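Local coordinates for uncharacterized protein (Bacillus cereus, PDB 4QVU) that is of unknown function but has a HIT-like fold, binds zinc, and may be related to hexose-1-phosphate uridylyltransferases, at residues Thr167-Ile172 against Glu242-Gln247. Residues are numbered along the deposited sequence; the frame is centred on the assembly and turned at random.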
loop_
_atom_site.group_PDB
_atom_site.type_symbol
_atom_site.label_atom_id
_atom_site.label_comp_id
_atom_site.label_asym_id
_atom_site.label_seq_id
_atom_site.Cartn_x
_atom_site.Cartn_y
_atom_site.Cartn_z
ATOM N N THR A 167 -1.096 -0.332 13.291
ATOM C CA THR A 167 -1.099 -1.566 14.071
ATOM C C THR A 167 -2.530 -2.084 14.216
ATOM O O THR A 167 -3.441 -1.342 14.566
ATOM C CB THR A 167 -0.428 -1.378 15.434
ATOM O OG1 THR A 167 0.818 -0.705 15.246
ATOM C CG2 THR A 167 -0.177 -2.709 16.151
ATOM N N GLU A 168 -2.707 -3.376 13.932
ATOM C CA GLU A 168 -3.965 -4.121 14.024
ATOM C C GLU A 168 -3.664 -5.485 14.597
ATOM O O GLU A 168 -2.807 -6.193 14.068
ATOM C CB GLU A 168 -4.670 -4.220 12.654
ATOM C CG GLU A 168 -5.084 -2.864 12.095
ATOM C CD GLU A 168 -5.687 -2.841 10.703
ATOM O OE1 GLU A 168 -5.810 -3.919 10.078
ATOM O OE2 GLU A 168 -6.015 -1.732 10.225
ATOM N N PHE A 169 -4.315 -5.818 15.727
ATOM C CA PHE A 169 -4.161 -7.093 16.420
ATOM C C PHE A 169 -5.355 -7.976 16.097
ATOM O O PHE A 169 -6.494 -7.593 16.357
ATOM C CB PHE A 169 -4.008 -6.898 17.940
ATOM C CG PHE A 169 -2.908 -5.952 18.370
ATOM C CD1 PHE A 169 -1.577 -6.355 18.359
ATOM C CD2 PHE A 169 -3.205 -4.675 18.825
ATOM C CE1 PHE A 169 -0.563 -5.485 18.764
ATOM C CE2 PHE A 169 -2.189 -3.812 19.249
ATOM C CZ PHE A 169 -0.878 -4.229 19.230
ATOM N N ASN A 170 -5.098 -9.142 15.492
ATOM C CA ASN A 170 -6.137 -10.084 15.083
ATOM C C ASN A 170 -6.154 -11.262 16.025
ATOM O O ASN A 170 -5.133 -11.920 16.227
ATOM C CB ASN A 170 -5.917 -10.534 13.641
ATOM C CG ASN A 170 -5.789 -9.377 12.677
ATOM O OD1 ASN A 170 -6.729 -8.612 12.446
ATOM N ND2 ASN A 170 -4.598 -9.189 12.145
ATOM N N ILE A 171 -7.319 -11.494 16.635
ATOM C CA ILE A 171 -7.561 -12.600 17.551
ATOM C C ILE A 171 -8.563 -13.514 16.855
ATOM O O ILE A 171 -9.698 -13.098 16.606
ATOM C CB ILE A 171 -8.030 -12.108 18.941
ATOM C CG1 ILE A 171 -7.185 -10.923 19.448
ATOM C CG2 ILE A 171 -8.026 -13.262 19.917
ATOM C CD1 ILE A 171 -7.693 -10.270 20.682
ATOM N N ILE A 172 -8.126 -14.729 16.473
ATOM C CA ILE A 172 -8.958 -15.680 15.717
ATOM C C ILE A 172 -9.209 -16.959 16.527
ATOM O O ILE A 172 -8.271 -17.525 17.086
ATOM C CB ILE A 172 -8.293 -16.039 14.328
ATOM C CG1 ILE A 172 -7.773 -14.801 13.544
ATOM C CG2 ILE A 172 -9.194 -16.909 13.447
ATOM C CD1 ILE A 172 -6.311 -14.510 13.689
ATOM N N GLU A 242 8.183 -6.469 15.134
ATOM C CA GLU A 242 8.857 -7.467 15.953
ATOM C C GLU A 242 8.992 -6.965 17.386
ATOM O O GLU A 242 8.999 -7.781 18.320
ATOM C CB GLU A 242 10.234 -7.804 15.363
ATOM C CG GLU A 242 10.715 -9.206 15.699
ATOM C CD GLU A 242 10.061 -10.377 14.983
ATOM O OE1 GLU A 242 9.745 -10.248 13.780
ATOM O OE2 GLU A 242 9.969 -11.461 15.600
ATOM N N ASP A 243 9.081 -5.627 17.568
ATOM C CA ASP A 243 9.194 -5.025 18.904
ATOM C C ASP A 243 7.838 -5.048 19.604
ATOM O O ASP A 243 7.783 -5.352 20.794
ATOM C CB ASP A 243 9.761 -3.597 18.842
ATOM C CG ASP A 243 11.241 -3.539 18.528
ATOM O OD1 ASP A 243 11.972 -4.474 18.927
ATOM O OD2 ASP A 243 11.680 -2.530 17.949
ATOM N N VAL A 244 6.745 -4.798 18.844
ATOM C CA VAL A 244 5.357 -4.851 19.335
ATOM C C VAL A 244 5.052 -6.301 19.746
ATOM O O VAL A 244 4.518 -6.532 20.830
ATOM C CB VAL A 244 4.360 -4.318 18.270
ATOM C CG1 VAL A 244 2.929 -4.351 18.792
ATOM C CG2 VAL A 244 4.732 -2.905 17.825
ATOM N N LYS A 245 5.469 -7.270 18.905
ATOM C CA LYS A 245 5.321 -8.708 19.128
ATOM C C LYS A 245 5.920 -9.117 20.477
ATOM O O LYS A 245 5.249 -9.809 21.241
ATOM C CB LYS A 245 5.990 -9.485 17.985
ATOM C CG LYS A 245 6.026 -10.998 18.169
ATOM C CD LYS A 245 7.081 -11.571 17.266
ATOM C CE LYS A 245 7.329 -13.025 17.504
ATOM N NZ LYS A 245 8.481 -13.507 16.707
ATOM N N ILE A 246 7.168 -8.677 20.766
ATOM C CA ILE A 246 7.897 -8.990 22.001
ATOM C C ILE A 246 7.175 -8.382 23.213
ATOM O O ILE A 246 6.940 -9.107 24.181
ATOM C CB ILE A 246 9.388 -8.511 21.935
ATOM C CG1 ILE A 246 10.223 -9.387 20.965
ATOM C CG2 ILE A 246 10.046 -8.506 23.320
ATOM C CD1 ILE A 246 11.646 -8.780 20.532
ATOM N N GLN A 247 6.835 -7.071 23.175
ATOM C CA GLN A 247 6.249 -6.438 24.354
ATOM C C GLN A 247 4.780 -6.860 24.565
ATOM O O GLN A 247 4.370 -6.921 25.727
ATOM C CB GLN A 247 6.382 -4.910 24.370
ATOM C CG GLN A 247 5.929 -4.137 23.162
ATOM C CD GLN A 247 6.140 -2.659 23.398
ATOM O OE1 GLN A 247 5.184 -1.883 23.515
ATOM N NE2 GLN A 247 7.393 -2.241 23.538
#
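Phe169, at the start of strand 169-173, meets Val244 of helix 241-249 through the far edge of its ring. Val244 CG1 lies near the ring plane, 3.7 Å from Phe169 CE1 and 3.8 Å from Phe169 CZ, so the methyl abuts the rim. Although the bond to CB does not point at the helix, the phenyl reaches it, with CG anti to the carbonyl carbon (chi1 -54°). Val244 answers with the methyl that stands anti to the backbone N. This is the tight part, and Phe169 is buried, with Thr189 of helix 179-195 and Pro221 of the adjoining strand also against it. Packing slackens toward Thr167, whose CG2 comes no nearer than 4.4 Å to Val244 CG1. Farther round the helix the chemistry turns polar: Lys245 NZ forms a salt bridge with Glu242 OE2 (2.8 Å), while Glu242 packs on Gly145 and Lys245 on Lys245, both of a second subunit. With 84 Å² buried and no hydrogen bond between them, these two segments join helix 241-249 to the start of an inner strand of the HIT-like sheet through apolar contact alone, consistent with a small, weakly directional contact.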